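Local structure of sugar ABC transporter (Agrobacterium radiobacter, 4RXT) at residues G112-A117 with L155-T160; E148-G153 with I224-D229; D230-F235 with A242-Q247. The protein probably binds sugars in the periplasm for uptake by an ABC transporter, and here holds L-arabinopyranose between its two lobes. One frame throughout, in Å; residues are numbered along the deposited sequence.

Contact 1: residues G112-A117 with L155-T160; sequences GGRIAA and LDQVKT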
ATOM      1  N   GLY A 112       7.329   2.324  -7.361  1.00 13.65           N
ATOM      2  CA  GLY A 112       7.477   1.418  -6.215  1.00 15.27           C
ATOM      3  C   GLY A 112       7.664  -0.028  -6.684  1.00 15.30           C
ATOM      4  O   GLY A 112       8.484  -0.777  -6.147  1.00 14.06           O
ATOM      5  N   GLY A 113       6.935  -0.425  -7.728  1.00 14.36           N
ATOM      6  CA  GLY A 113       7.139  -1.745  -8.332  1.00 12.62           C
ATOM      7  C   GLY A 113       8.521  -1.881  -8.988  1.00 16.11           C
ATOM      8  O   GLY A 113       9.189  -2.940  -8.881  1.00 12.87           O
ATOM      9  N   ARG A 114       8.957  -0.824  -9.682  1.00 11.71           N
ATOM     10  CA  ARG A 114      10.289  -0.816 -10.281  1.00 15.21           C
ATOM     11  C   ARG A 114      11.391  -0.964  -9.236  1.00 12.79           C
ATOM     12  O   ARG A 114      12.337  -1.735  -9.418  1.00 14.13           O
ATOM     13  CB  ARG A 114      10.537   0.468 -11.085  1.00 15.07           C
ATOM     14  CG  ARG A 114       9.688   0.648 -12.326  1.00 22.53           C
ATOM     15  CD  ARG A 114      10.084   1.921 -13.120  1.00 40.22           C
ATOM     16  NE  ARG A 114       8.890   2.687 -13.517  1.00 48.41           N
ATOM     17  CZ  ARG A 114       8.583   3.931 -13.123  1.00 56.09           C
ATOM     18  NH1 ARG A 114       9.397   4.641 -12.328  1.00 50.32           N
ATOM     19  NH2 ARG A 114       7.447   4.491 -13.554  1.00 64.77           N
ATOM     20  N   ILE A 115      11.259  -0.202  -8.158  1.00 13.52           N
ATOM     21  CA  ILE A 115      12.189  -0.268  -6.996  1.00 14.22           C
ATOM     22  C   ILE A 115      12.261  -1.678  -6.401  1.00 12.80           C
ATOM     23  O   ILE A 115      13.320  -2.198  -6.106  1.00 15.14           O
ATOM     24  CB  ILE A 115      11.768   0.762  -5.907  1.00 17.32           C
ATOM     25  CG1 ILE A 115      12.089   2.176  -6.387  1.00 19.26           C
ATOM     26  CG2 ILE A 115      12.479   0.525  -4.576  1.00 16.67           C
ATOM     27  CD1 ILE A 115      11.494   3.277  -5.536  1.00 25.34           C
ATOM     28  N   ALA A 116      11.112  -2.324  -6.339  1.00 13.57           N
ATOM     29  CA  ALA A 116      11.028  -3.681  -5.804  1.00 12.25           C
ATOM     30  C   ALA A 116      11.736  -4.660  -6.731  1.00 13.63           C
ATOM     31  O   ALA A 116      12.415  -5.601  -6.260  1.00 13.95           O
ATOM     32  CB  ALA A 116       9.583  -4.098  -5.583  1.00 12.22           C
ATOM     33  N   ALA A 117      11.542  -4.458  -8.053  1.00 13.48           N
ATOM     34  CA  ALA A 117      12.227  -5.308  -9.046  1.00 10.81           C
ATOM     35  C   ALA A 117      13.750  -5.205  -8.914  1.00 11.37           C
ATOM     36  O   ALA A 117      14.460  -6.241  -8.861  1.00 11.46           O
ATOM     37  CB  ALA A 117      11.792  -4.982 -10.474  1.00 14.00           C
ATOM     38  N   LEU A 155       6.743  -5.851 -13.250  1.00 12.25           N
ATOM     39  CA  LEU A 155       6.807  -6.696 -14.436  1.00 13.29           C
ATOM     40  C   LEU A 155       7.603  -6.008 -15.572  1.00 11.83           C
ATOM     41  O   LEU A 155       8.427  -6.647 -16.217  1.00 14.93           O
ATOM     42  CB  LEU A 155       5.404  -7.120 -14.913  1.00 15.85           C
ATOM     43  CG  LEU A 155       4.638  -8.084 -13.990  1.00 17.33           C
ATOM     44  CD1 LEU A 155       3.237  -8.332 -14.508  1.00 22.00           C
ATOM     45  CD2 LEU A 155       5.410  -9.389 -13.779  1.00 20.98           C
ATOM     46  N   ASP A 156       7.351  -4.720 -15.792  1.00 12.92           N
ATOM     47  CA  ASP A 156       8.020  -3.959 -16.810  1.00 14.43           C
ATOM     48  C   ASP A 156       9.531  -3.892 -16.573  1.00 13.96           C
ATOM     49  O   ASP A 156      10.348  -4.084 -17.471  1.00 17.64           O
ATOM     50  CB  ASP A 156       7.446  -2.540 -16.866  1.00 18.06           C
ATOM     51  CG  ASP A 156       6.007  -2.484 -17.437  1.00 24.64           C
ATOM     52  OD1 ASP A 156       5.481  -3.502 -17.955  1.00 26.23           O
ATOM     53  OD2 ASP A 156       5.408  -1.385 -17.338  1.00 30.72           O
ATOM     54  N   GLN A 157       9.918  -3.642 -15.331  1.00 13.37           N
ATOM     55  CA  GLN A 157      11.347  -3.511 -15.002  1.00 14.24           C
ATOM     56  C   GLN A 157      12.019  -4.878 -15.181  1.00 13.59           C
ATOM     57  O   GLN A 157      13.118  -5.017 -15.715  1.00 13.58           O
ATOM     58  CB  GLN A 157      11.479  -2.994 -13.550  1.00 14.92           C
ATOM     59  CG  GLN A 157      12.904  -2.624 -13.167  1.00 18.40           C
ATOM     60  CD  GLN A 157      13.392  -1.314 -13.753  1.00 18.51           C
ATOM     61  OE1 GLN A 157      12.864  -0.812 -14.737  1.00 21.25           O
ATOM     62  NE2 GLN A 157      14.416  -0.752 -13.154  1.00 22.62           N
ATOM     63  N   VAL A 158      11.346  -5.924 -14.713  1.00 11.96           N
ATOM     64  CA  VAL A 158      11.899  -7.261 -14.898  1.00 11.95           C
ATOM     65  C   VAL A 158      12.145  -7.573 -16.362  1.00 14.36           C
ATOM     66  O   VAL A 158      13.196  -8.135 -16.772  1.00 16.93           O
ATOM     67  CB  VAL A 158      11.053  -8.343 -14.212  1.00 15.35           C
ATOM     68  CG1 VAL A 158      11.518  -9.745 -14.612  1.00 16.04           C
ATOM     69  CG2 VAL A 158      11.227  -8.210 -12.702  1.00 15.89           C
ATOM     70  N   LYS A 159      11.154  -7.236 -17.154  1.00 17.77           N
ATOM     71  CA  LYS A 159      11.219  -7.560 -18.582  1.00 17.48           C
ATOM     72  C   LYS A 159      12.361  -6.865 -19.314  1.00 14.68           C
ATOM     73  O   LYS A 159      13.045  -7.490 -20.150  1.00 18.40           O
ATOM     74  CB  LYS A 159       9.926  -7.221 -19.262  1.00 17.31           C
ATOM     75  CG  LYS A 159       9.978  -7.609 -20.751  1.00 23.26           C
ATOM     76  CD  LYS A 159       8.667  -7.606 -21.462  1.00 35.44           C
ATOM     77  CE  LYS A 159       8.911  -7.919 -22.930  1.00 47.44           C
ATOM     78  NZ  LYS A 159       8.986  -9.349 -23.295  1.00 33.30           N
ATOM     79  N   THR A 160      12.606  -5.602 -19.010  1.00 16.42           N
ATOM     80  CA  THR A 160      13.615  -4.853 -19.785  1.00 18.03           C
ATOM     81  C   THR A 160      15.019  -4.922 -19.147  1.00 21.19           C
ATOM     82  O   THR A 160      16.045  -5.064 -19.822  1.00 21.15           O
ATOM     83  CB  THR A 160      13.196  -3.408 -20.051  1.00 19.74           C
ATOM     84  OG1 THR A 160      13.077  -2.722 -18.839  1.00 20.98           O
ATOM     85  CG2 THR A 160      11.854  -3.371 -20.708  1.00 27.35           C
TER

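Contact 2: residues E148-G153 with I224-D229; sequences EQRRTG and IGFDSD. With ARA (alpha-L-arabinopyranose), chain B.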
ATOM      1  N   GLU A 148      -2.192  -2.764  -8.668  1.00 12.55           N
ATOM      2  CA  GLU A 148      -2.039  -2.996 -10.118  1.00 12.61           C
ATOM      3  C   GLU A 148      -0.854  -2.198 -10.691  1.00 10.93           C
ATOM      4  O   GLU A 148      -0.097  -2.674 -11.561  1.00 14.87           O
ATOM      5  CB  GLU A 148      -3.331  -2.709 -10.853  1.00 14.50           C
ATOM      6  CG  GLU A 148      -4.445  -3.675 -10.483  1.00 16.44           C
ATOM      7  CD  GLU A 148      -4.137  -5.162 -10.723  1.00 27.04           C
ATOM      8  OE1 GLU A 148      -3.351  -5.520 -11.641  1.00 25.65           O
ATOM      9  OE2 GLU A 148      -4.739  -6.001 -10.016  1.00 27.15           O
ATOM     10  N   GLN A 149      -0.666  -0.986 -10.182  1.00 13.74           N
ATOM     11  CA  GLN A 149       0.499  -0.195 -10.604  1.00 12.49           C
ATOM     12  C   GLN A 149       1.831  -0.805 -10.149  1.00 11.93           C
ATOM     13  O   GLN A 149       2.809  -0.796 -10.878  1.00 12.44           O
ATOM     14  CB  GLN A 149       0.380   1.254 -10.164  1.00 13.70           C
ATOM     15  CG  GLN A 149      -0.709   1.958 -10.929  1.00 15.93           C
ATOM     16  CD  GLN A 149      -0.840   3.402 -10.546  1.00 21.42           C
ATOM     17  OE1 GLN A 149      -0.703   3.737  -9.394  1.00 26.07           O
ATOM     18  NE2 GLN A 149      -1.111   4.267 -11.511  1.00 37.52           N
ATOM     19  N   ARG A 150       1.878  -1.309  -8.913  1.00 12.43           N
ATOM     20  CA  ARG A 150       3.103  -1.990  -8.420  1.00 13.72           C
ATOM     21  C   ARG A 150       3.399  -3.200  -9.293  1.00 11.26           C
ATOM     22  O   ARG A 150       4.547  -3.457  -9.685  1.00 12.13           O
ATOM     23  CB  ARG A 150       2.959  -2.397  -6.963  1.00 13.38           C
ATOM     24  CG  ARG A 150       2.831  -1.206  -6.071  1.00 12.33           C
ATOM     25  CD  ARG A 150       2.490  -1.598  -4.655  1.00 13.13           C
ATOM     26  NE  ARG A 150       2.066  -0.405  -3.934  1.00 12.52           N
ATOM     27  CZ  ARG A 150       1.519  -0.363  -2.739  1.00 14.38           C
ATOM     28  NH1 ARG A 150       1.402  -1.471  -1.999  1.00 12.83           N
ATOM     29  NH2 ARG A 150       1.153   0.813  -2.286  1.00 14.50           N
ATOM     30  N   ARG A 151       2.359  -3.944  -9.625  1.00 11.43           N
ATOM     31  CA  ARG A 151       2.522  -5.112 -10.475  1.00 12.16           C
ATOM     32  C   ARG A 151       3.106  -4.723 -11.845  1.00 13.51           C
ATOM     33  O   ARG A 151       4.062  -5.318 -12.314  1.00 13.78           O
ATOM     34  CB  ARG A 151       1.189  -5.839 -10.627  1.00 12.22           C
ATOM     35  CG  ARG A 151       1.154  -6.928 -11.690  1.00 13.53           C
ATOM     36  CD  ARG A 151      -0.169  -7.673 -11.686  1.00 17.78           C
ATOM     37  NE  ARG A 151      -0.209  -8.710 -12.710  1.00 17.59           N
ATOM     38  CZ  ARG A 151      -0.352  -8.475 -14.009  1.00 18.14           C
ATOM     39  NH1 ARG A 151      -0.510  -7.241 -14.454  1.00 27.48           N
ATOM     40  NH2 ARG A 151      -0.336  -9.484 -14.844  1.00 33.34           N
ATOM     41  N   THR A 152       2.536  -3.696 -12.441  1.00 12.77           N
ATOM     42  CA  THR A 152       3.011  -3.200 -13.749  1.00 13.99           C
ATOM     43  C   THR A 152       4.470  -2.738 -13.653  1.00 13.62           C
ATOM     44  O   THR A 152       5.319  -3.083 -14.474  1.00 14.63           O
ATOM     45  CB  THR A 152       2.085  -2.072 -14.234  1.00 14.57           C
ATOM     46  OG1 THR A 152       0.790  -2.627 -14.508  1.00 19.56           O
ATOM     47  CG2 THR A 152       2.606  -1.466 -15.530  1.00 19.19           C
ATOM     48  N   GLY A 153       4.769  -1.938 -12.638  1.00 11.94           N
ATOM     49  CA  GLY A 153       6.089  -1.377 -12.528  1.00 13.64           C
ATOM     50  C   GLY A 153       7.109  -2.502 -12.376  1.00 12.88           C
ATOM     51  O   GLY A 153       8.185  -2.494 -12.999  1.00 15.37           O
ATOM     52  N   ILE A 224      10.970  -9.675  -1.572  1.00  9.98           N
ATOM     53  CA  ILE A 224      10.790  -8.251  -1.457  1.00 10.92           C
ATOM     54  C   ILE A 224       9.330  -7.966  -1.139  1.00 11.44           C
ATOM     55  O   ILE A 224       8.455  -8.414  -1.849  1.00 11.86           O
ATOM     56  CB  ILE A 224      11.246  -7.441  -2.691  1.00 14.17           C
ATOM     57  CG1 ILE A 224      12.727  -7.708  -2.969  1.00 13.41           C
ATOM     58  CG2 ILE A 224      10.942  -5.955  -2.516  1.00 12.48           C
ATOM     59  CD1 ILE A 224      13.719  -7.158  -1.938  1.00 15.48           C
ATOM     60  N   GLY A 225       9.082  -7.255  -0.047  1.00 10.70           N
ATOM     61  CA  GLY A 225       7.734  -6.884   0.321  1.00 11.28           C
ATOM     62  C   GLY A 225       7.537  -5.375   0.306  1.00 12.30           C
ATOM     63  O   GLY A 225       8.361  -4.615  -0.227  1.00 13.82           O
ATOM     64  N   PHE A 226       6.398  -4.976   0.851  1.00 13.62           N
ATOM     65  CA  PHE A 226       6.018  -3.581   0.998  1.00 14.52           C
ATOM     66  C   PHE A 226       5.617  -3.347   2.462  1.00 14.91           C
ATOM     67  O   PHE A 226       5.072  -4.255   3.149  1.00 16.21           O
ATOM     68  CB  PHE A 226       4.803  -3.247   0.112  1.00 14.90           C
ATOM     69  CG  PHE A 226       5.082  -2.316  -1.045  1.00 15.02           C
ATOM     70  CD1 PHE A 226       5.728  -2.789  -2.190  1.00 16.23           C
ATOM     71  CD2 PHE A 226       4.678  -0.995  -1.015  1.00 16.91           C
ATOM     72  CE1 PHE A 226       5.999  -1.963  -3.265  1.00 17.34           C
ATOM     73  CE2 PHE A 226       4.938  -0.157  -2.109  1.00 21.22           C
ATOM     74  CZ  PHE A 226       5.585  -0.653  -3.233  1.00 19.31           C
ATOM     75  N   ASP A 227       5.841  -2.106   2.913  1.00 12.42           N
ATOM     76  CA  ASP A 227       5.327  -1.579   4.161  1.00 12.65           C
ATOM     77  C   ASP A 227       6.085  -2.157   5.353  1.00 15.44           C
ATOM     78  O   ASP A 227       7.121  -2.782   5.205  1.00 18.59           O
ATOM     79  CB  ASP A 227       3.802  -1.816   4.265  1.00 14.04           C
ATOM     80  CG  ASP A 227       3.059  -1.277   3.043  1.00 12.37           C
ATOM     81  OD1 ASP A 227       3.363  -0.115   2.623  1.00 13.95           O
ATOM     82  OD2 ASP A 227       2.200  -2.030   2.535  1.00 13.58           O
ATOM     83  N   SER A 228       5.560  -1.911   6.534  1.00 17.00           N
ATOM     84  CA  SER A 228       6.259  -2.285   7.743  1.00 17.50           C
ATOM     85  C   SER A 228       5.273  -2.527   8.844  1.00 17.11           C
ATOM     86  O   SER A 228       4.254  -1.864   8.946  1.00 17.09           O
ATOM     87  CB  SER A 228       7.277  -1.219   8.185  1.00 22.74           C
ATOM     88  OG  SER A 228       6.643   0.005   8.564  1.00 23.22           O
ATOM     89  N   ASP A 229       5.641  -3.477   9.697  1.00 15.93           N
ATOM     90  CA  ASP A 229       4.981  -3.717  10.993  1.00 15.26           C
ATOM     91  C   ASP A 229       5.986  -4.541  11.814  1.00 14.36           C
ATOM     92  O   ASP A 229       7.032  -4.887  11.317  1.00 16.34           O
ATOM     93  CB  ASP A 229       3.572  -4.346  10.851  1.00 16.81           C
ATOM     94  CG  ASP A 229       3.572  -5.804  10.430  1.00 18.52           C
ATOM     95  OD1 ASP A 229       4.592  -6.388   9.981  1.00 15.22           O
ATOM     96  OD2 ASP A 229       2.484  -6.396  10.573  1.00 21.37           O
TER
HETATM   97  C1  ARA B 401      -0.561  -0.818   1.384  1.00 14.51           C
HETATM   98  C2  ARA B 401      -1.158  -0.236   0.088  1.00 21.84           C
HETATM   99  C3  ARA B 401      -2.673  -0.207   0.200  1.00 26.15           C
HETATM  100  C4  ARA B 401      -3.237  -1.580   0.606  1.00 25.71           C
HETATM  101  C5  ARA B 401      -2.183  -2.471   1.114  1.00 17.84           C
HETATM  102  O1  ARA B 401       0.641  -1.221   0.740  1.00 15.13           O
HETATM  103  O2  ARA B 401      -0.693   1.110  -0.129  1.00 15.75           O
HETATM  104  O3  ARA B 401      -3.204   0.302  -1.035  1.00 21.89           O
HETATM  105  O4  ARA B 401      -3.693  -2.349  -0.509  1.00 34.06           O
HETATM  106  O5  ARA B 401      -1.261  -1.868   2.039  1.00 22.23           O

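Contact 3: residues D230-F235 with A242-Q247; sequences DKTLGF and AGLVVQ. With ARA (alpha-L-arabinopyranose), chain B.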
ATOM      1  N   ASP A 230       5.638  -4.864  13.067  1.00 16.61           N
ATOM      2  CA  ASP A 230       6.523  -5.642  13.955  1.00 18.74           C
ATOM      3  C   ASP A 230       6.930  -6.958  13.291  1.00 17.90           C
ATOM      4  O   ASP A 230       8.079  -7.331  13.265  1.00 17.63           O
ATOM      5  CB  ASP A 230       5.802  -5.935  15.290  1.00 26.65           C
ATOM      6  CG  ASP A 230       5.900  -4.781  16.286  1.00 40.30           C
ATOM      7  OD1 ASP A 230       6.539  -3.742  15.964  1.00 73.55           O
ATOM      8  OD2 ASP A 230       5.360  -4.919  17.421  1.00 85.19           O
ATOM      9  N   LYS A 231       5.964  -7.656  12.728  1.00 13.86           N
ATOM     10  CA  LYS A 231       6.225  -8.955  12.148  1.00 16.50           C
ATOM     11  C   LYS A 231       7.176  -8.857  10.947  1.00 17.91           C
ATOM     12  O   LYS A 231       8.163  -9.617  10.859  1.00 15.18           O
ATOM     13  CB  LYS A 231       4.915  -9.590  11.746  1.00 19.99           C
ATOM     14  CG  LYS A 231       5.068 -10.929  11.074  1.00 21.35           C
ATOM     15  CD  LYS A 231       3.736 -11.680  11.085  1.00 39.68           C
ATOM     16  CE  LYS A 231       3.301 -12.072   9.698  1.00 53.29           C
ATOM     17  NZ  LYS A 231       1.814 -12.111   9.680  1.00 73.02           N
ATOM     18  N   THR A 232       6.838  -7.976   9.994  1.00 14.08           N
ATOM     19  CA  THR A 232       7.662  -7.870   8.780  1.00 15.00           C
ATOM     20  C   THR A 232       9.057  -7.302   9.076  1.00 12.83           C
ATOM     21  O   THR A 232      10.034  -7.684   8.419  1.00 13.20           O
ATOM     22  CB  THR A 232       6.992  -7.082   7.684  1.00 14.56           C
ATOM     23  OG1 THR A 232       6.611  -5.790   8.161  1.00 14.44           O
ATOM     24  CG2 THR A 232       5.813  -7.887   7.160  1.00 17.65           C
ATOM     25  N   LEU A 233       9.148  -6.392  10.049  1.00 15.80           N
ATOM     26  CA  LEU A 233      10.457  -5.874  10.454  1.00 17.60           C
ATOM     27  C   LEU A 233      11.273  -6.985  11.126  1.00 13.75           C
ATOM     28  O   LEU A 233      12.474  -7.087  10.916  1.00 16.31           O
ATOM     29  CB  LEU A 233      10.320  -4.647  11.338  1.00 17.66           C
ATOM     30  CG  LEU A 233       9.824  -3.394  10.604  1.00 23.76           C
ATOM     31  CD1 LEU A 233       9.566  -2.270  11.611  1.00 24.93           C
ATOM     32  CD2 LEU A 233      10.765  -2.902   9.502  1.00 17.36           C
ATOM     33  N   GLY A 234      10.605  -7.864  11.867  1.00 15.27           N
ATOM     34  CA  GLY A 234      11.261  -9.060  12.423  1.00 18.02           C
ATOM     35  C   GLY A 234      11.829  -9.962  11.331  1.00 14.70           C
ATOM     36  O   GLY A 234      12.959 -10.456  11.420  1.00 15.32           O
ATOM     37  N   PHE A 235      11.055 -10.121  10.258  1.00 14.08           N
ATOM     38  CA  PHE A 235      11.482 -10.949   9.119  1.00 13.25           C
ATOM     39  C   PHE A 235      12.647 -10.292   8.367  1.00 12.57           C
ATOM     40  O   PHE A 235      13.530 -10.983   7.848  1.00 12.42           O
ATOM     41  CB  PHE A 235      10.322 -11.154   8.114  1.00 13.07           C
ATOM     42  CG  PHE A 235       9.167 -12.006   8.641  1.00 15.06           C
ATOM     43  CD1 PHE A 235       9.378 -13.011   9.588  1.00 16.86           C
ATOM     44  CD2 PHE A 235       7.911 -11.808   8.174  1.00 15.19           C
ATOM     45  CE1 PHE A 235       8.329 -13.769  10.077  1.00 17.55           C
ATOM     46  CE2 PHE A 235       6.862 -12.570   8.618  1.00 17.15           C
ATOM     47  CZ  PHE A 235       7.049 -13.559   9.567  1.00 16.34           C
ATOM     48  N   ALA A 242      14.007  -9.970   2.405  1.00 13.00           N
ATOM     49  CA  ALA A 242      15.230  -9.333   1.942  1.00 11.99           C
ATOM     50  C   ALA A 242      15.136  -7.814   1.881  1.00 12.19           C
ATOM     51  O   ALA A 242      16.152  -7.090   1.998  1.00 13.51           O
ATOM     52  CB  ALA A 242      15.623  -9.883   0.576  1.00 14.00           C
ATOM     53  N   GLY A 243      13.922  -7.322   1.661  1.00 14.02           N
ATOM     54  CA  GLY A 243      13.696  -5.889   1.543  1.00 11.32           C
ATOM     55  C   GLY A 243      12.240  -5.579   1.659  1.00  9.01           C
ATOM     56  O   GLY A 243      11.415  -6.423   1.306  1.00 11.65           O
ATOM     57  N   LEU A 244      11.949  -4.356   2.116  1.00 11.38           N
ATOM     58  CA  LEU A 244      10.591  -3.829   2.175  1.00 12.42           C
ATOM     59  C   LEU A 244      10.565  -2.457   1.574  1.00 13.25           C
ATOM     60  O   LEU A 244      11.336  -1.573   2.002  1.00 12.76           O
ATOM     61  CB  LEU A 244      10.123  -3.684   3.628  1.00 14.74           C
ATOM     62  CG  LEU A 244       9.954  -4.993   4.404  1.00 13.63           C
ATOM     63  CD1 LEU A 244       9.851  -4.729   5.901  1.00 15.44           C
ATOM     64  CD2 LEU A 244       8.755  -5.811   3.920  1.00 16.45           C
ATOM     65  N   VAL A 245       9.671  -2.252   0.584  1.00 11.80           N
ATOM     66  CA  VAL A 245       9.441  -0.886   0.064  1.00 12.51           C
ATOM     67  C   VAL A 245       8.472  -0.181   0.998  1.00 13.47           C
ATOM     68  O   VAL A 245       7.321  -0.576   1.119  1.00 12.25           O
ATOM     69  CB  VAL A 245       8.915  -0.862  -1.368  1.00 12.74           C
ATOM     70  CG1 VAL A 245       8.804   0.580  -1.879  1.00 17.34           C
ATOM     71  CG2 VAL A 245       9.822  -1.685  -2.299  1.00 14.45           C
ATOM     72  N   VAL A 246       8.952   0.884   1.628  1.00 12.31           N
ATOM     73  CA  VAL A 246       8.208   1.570   2.687  1.00 12.75           C
ATOM     74  C   VAL A 246       7.695   2.917   2.159  1.00 11.96           C
ATOM     75  O   VAL A 246       8.393   3.627   1.438  1.00 14.54           O
ATOM     76  CB  VAL A 246       9.070   1.746   3.958  1.00 14.99           C
ATOM     77  CG1 VAL A 246       8.379   2.557   5.067  1.00 21.66           C
ATOM     78  CG2 VAL A 246       9.425   0.364   4.488  1.00 17.65           C
ATOM     79  N   GLN A 247       6.429   3.178   2.465  1.00 14.76           N
ATOM     80  CA  GLN A 247       5.713   4.365   2.053  1.00 13.31           C
ATOM     81  C   GLN A 247       5.614   5.333   3.225  1.00 13.10           C
ATOM     82  O   GLN A 247       6.234   5.109   4.255  1.00 14.26           O
ATOM     83  CB  GLN A 247       4.308   3.932   1.634  1.00 11.81           C
ATOM     84  CG  GLN A 247       4.238   2.875   0.542  1.00 13.85           C
ATOM     85  CD  GLN A 247       2.803   2.604   0.143  1.00 12.23           C
ATOM     86  OE1 GLN A 247       2.195   3.331  -0.669  1.00 14.74           O
ATOM     87  NE2 GLN A 247       2.219   1.577   0.748  1.00 14.37           N
TER
HETATM   88  C1  ARA B 401      -0.561  -0.818   1.384  1.00 14.51           C
HETATM   89  C2  ARA B 401      -1.158  -0.236   0.088  1.00 21.84           C
HETATM   90  C3  ARA B 401      -2.673  -0.207   0.200  1.00 26.15           C
HETATM   91  C4  ARA B 401      -3.237  -1.580   0.606  1.00 25.71           C
HETATM   92  C5  ARA B 401      -2.183  -2.471   1.114  1.00 17.84           C
HETATM   93  O1  ARA B 401       0.641  -1.221   0.740  1.00 15.13           O
HETATM   94  O2  ARA B 401      -0.693   1.110  -0.129  1.00 15.75           O
HETATM   95  O3  ARA B 401      -3.204   0.302  -1.035  1.00 21.89           O
HETATM   96  O4  ARA B 401      -3.693  -2.349  -0.509  1.00 34.06           O
HETATM   97  O5  ARA B 401      -1.261  -1.868   2.039  1.00 22.23           O

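Contact 1: residues G112-A117 with L155-T160
R114 and A117 face Q157 and V158 where two helices pack against each other. The backbones of segments 112-117 and 155-160 run in broadly the same direction and cross at -44°. Their axes come within 8.2 Å. R114 CA and Q157 CA are the nearest pair of alpha carbons, 5.5 Å apart. A117 CA and V158 CA are the next pair, 6.2 Å apart.

Q157 carries most of the contact. Its CG lies anti to its backbone N (chi1 -172°), which directs the chain at the other helix. Both Q157 CB and Q157 CG then rest on the methyl group of A117, with Q157 CB 3.7 Å from A117 CB. Q157 CG also lies near the main chain one turn back, 3.9 Å from R114 O. The chain bends at the next bond (chi2 75°), so the carboxamide turns aside along helix 109-128. There its NE2 hydrogen-bonds D118 OD1, which anchors the amide end. Q157 OE1 stays 4.2 Å from R114 CD, a loose approach to the aliphatic part of the arginine. The rest of R114 leads away from segment 155-160. V158 adds one apolar touch from its CG2 branch, 4.0 Å from A117 CB. No hydrogen bond crosses between the two segments.

Helices 109-128 and 145-161 here pack side by side in one of the two alpha/beta lobes of a periplasmic binding protein, away from the sugar. V158 also packs on L165 and V167 of strand 165-172, at the margin of the mixed sheet, and L155 reaches V167 and D170. On the other helix, I115 and A116 touch V245 of strand 243-246. The pair of helices therefore spans from an outer strand to one further across the sheet.

Contact 2: residues E148-G153 with I224-D229
The guanidinium of R150 lies flat on the F226 ring in an off-centre cation-pi stack. The two planes are 6° apart, with centres separated by 4.0 Å. R150 NE comes over the ring at 3.4 Å from F226 CE2. The arginine chain is extended from CG to NE, so the CD methylene lies over the ring face: R150 CD makes a CH-pi contact 3.8 Å from the F226 centroid.

R150 and D227 hold one side of the sugar in the ligand pocket; K12, E45, D93, S146 and Q247 also hydrogen-bond it. R150 NH1 donates to arabinopyranose O1 at 2.9 Å and 165°, close to straight. R150 NH2 donates to O2, also at 2.9 Å. The O1 hydroxyl gives its proton to D227 OD2 over 2.5 Å, so O1 sits between arginine and aspartate. Their opposite charges probably polarise it. R150 is fixed further by N109 OD1 at NE and S200 O at NH1, so stacking and bonds together limit its rotation.

R150 comes from helix 145-161. F226 ends strand 222-226, which lies between strands 194-199 and 243-246, and D227 follows directly. Further back on that strand, I224 packs on A116 and L120 of helix 109-128.

Contact 3: residues D230-F235 with A242-Q247
L244 has CG anti to its carbonyl carbon (chi1 -66°), and its extended second torsion (chi2 165°) carries CD1 up to T232 and L233. This one methyl does the touching. It lies 3.9 Å from T232 O and 4.1 Å from T232 OG1. T232 CB is equally near, so the methyl rests against both main chain and side chain of the threonine. L233 approaches with its CD2 branch, 4.1 Å from L244 CD1.

The arrangement belongs to a beta-alpha-beta crossover: strand 222-226, helix 230-238, strand 243-246. The helix packs on the second strand of the unit, and the two strands are parallel neighbours in the sheet. D229 and T232 form a capping box at the start of the helix: D229 OD1 accepts from T232 N, and T232 OG1 lies 2.9 Å from D229 N. L233 also packs on I294 of helix 288-294, while F235 turns to Q210 and A213 of helix 202-214.

Q247 lies past this packing, at the sugar end of segment 242-247. Its chain is extended beyond CG. Bonds at both ends of the amide are consistent with a fixed flip that turns the nitrogen to the sugar. NE2 donates to arabinopyranose O2 at 3.1 Å and 170°. The same NE2 hydrogen-bonds D227 OD1, and T107 OG1 bonds Q247 OE1.

All three contacts lie in the lobe built on the mixed sheet. Contacts 1 and 2 have centres about 10 Å apart and share helix 145-161. Their segments alternate along the chain. Contact 3 follows both; its centre is about 11 Å from that of contact 2 and 19 Å from that of contact 1. Contacts 2 and 3 use the neighbouring strands 222-226 and 243-246, and both touch the sugar. D227 and V245 are joined by a backbone hydrogen bond where these strands pair. Contact 1 is set back from the sugar but touches contact 2 through R114 CG, 3.5 Å from G153 O. Helices and sheet thus bring R150, D227 and Q247 to the face of the lobe that lines the sugar cleft.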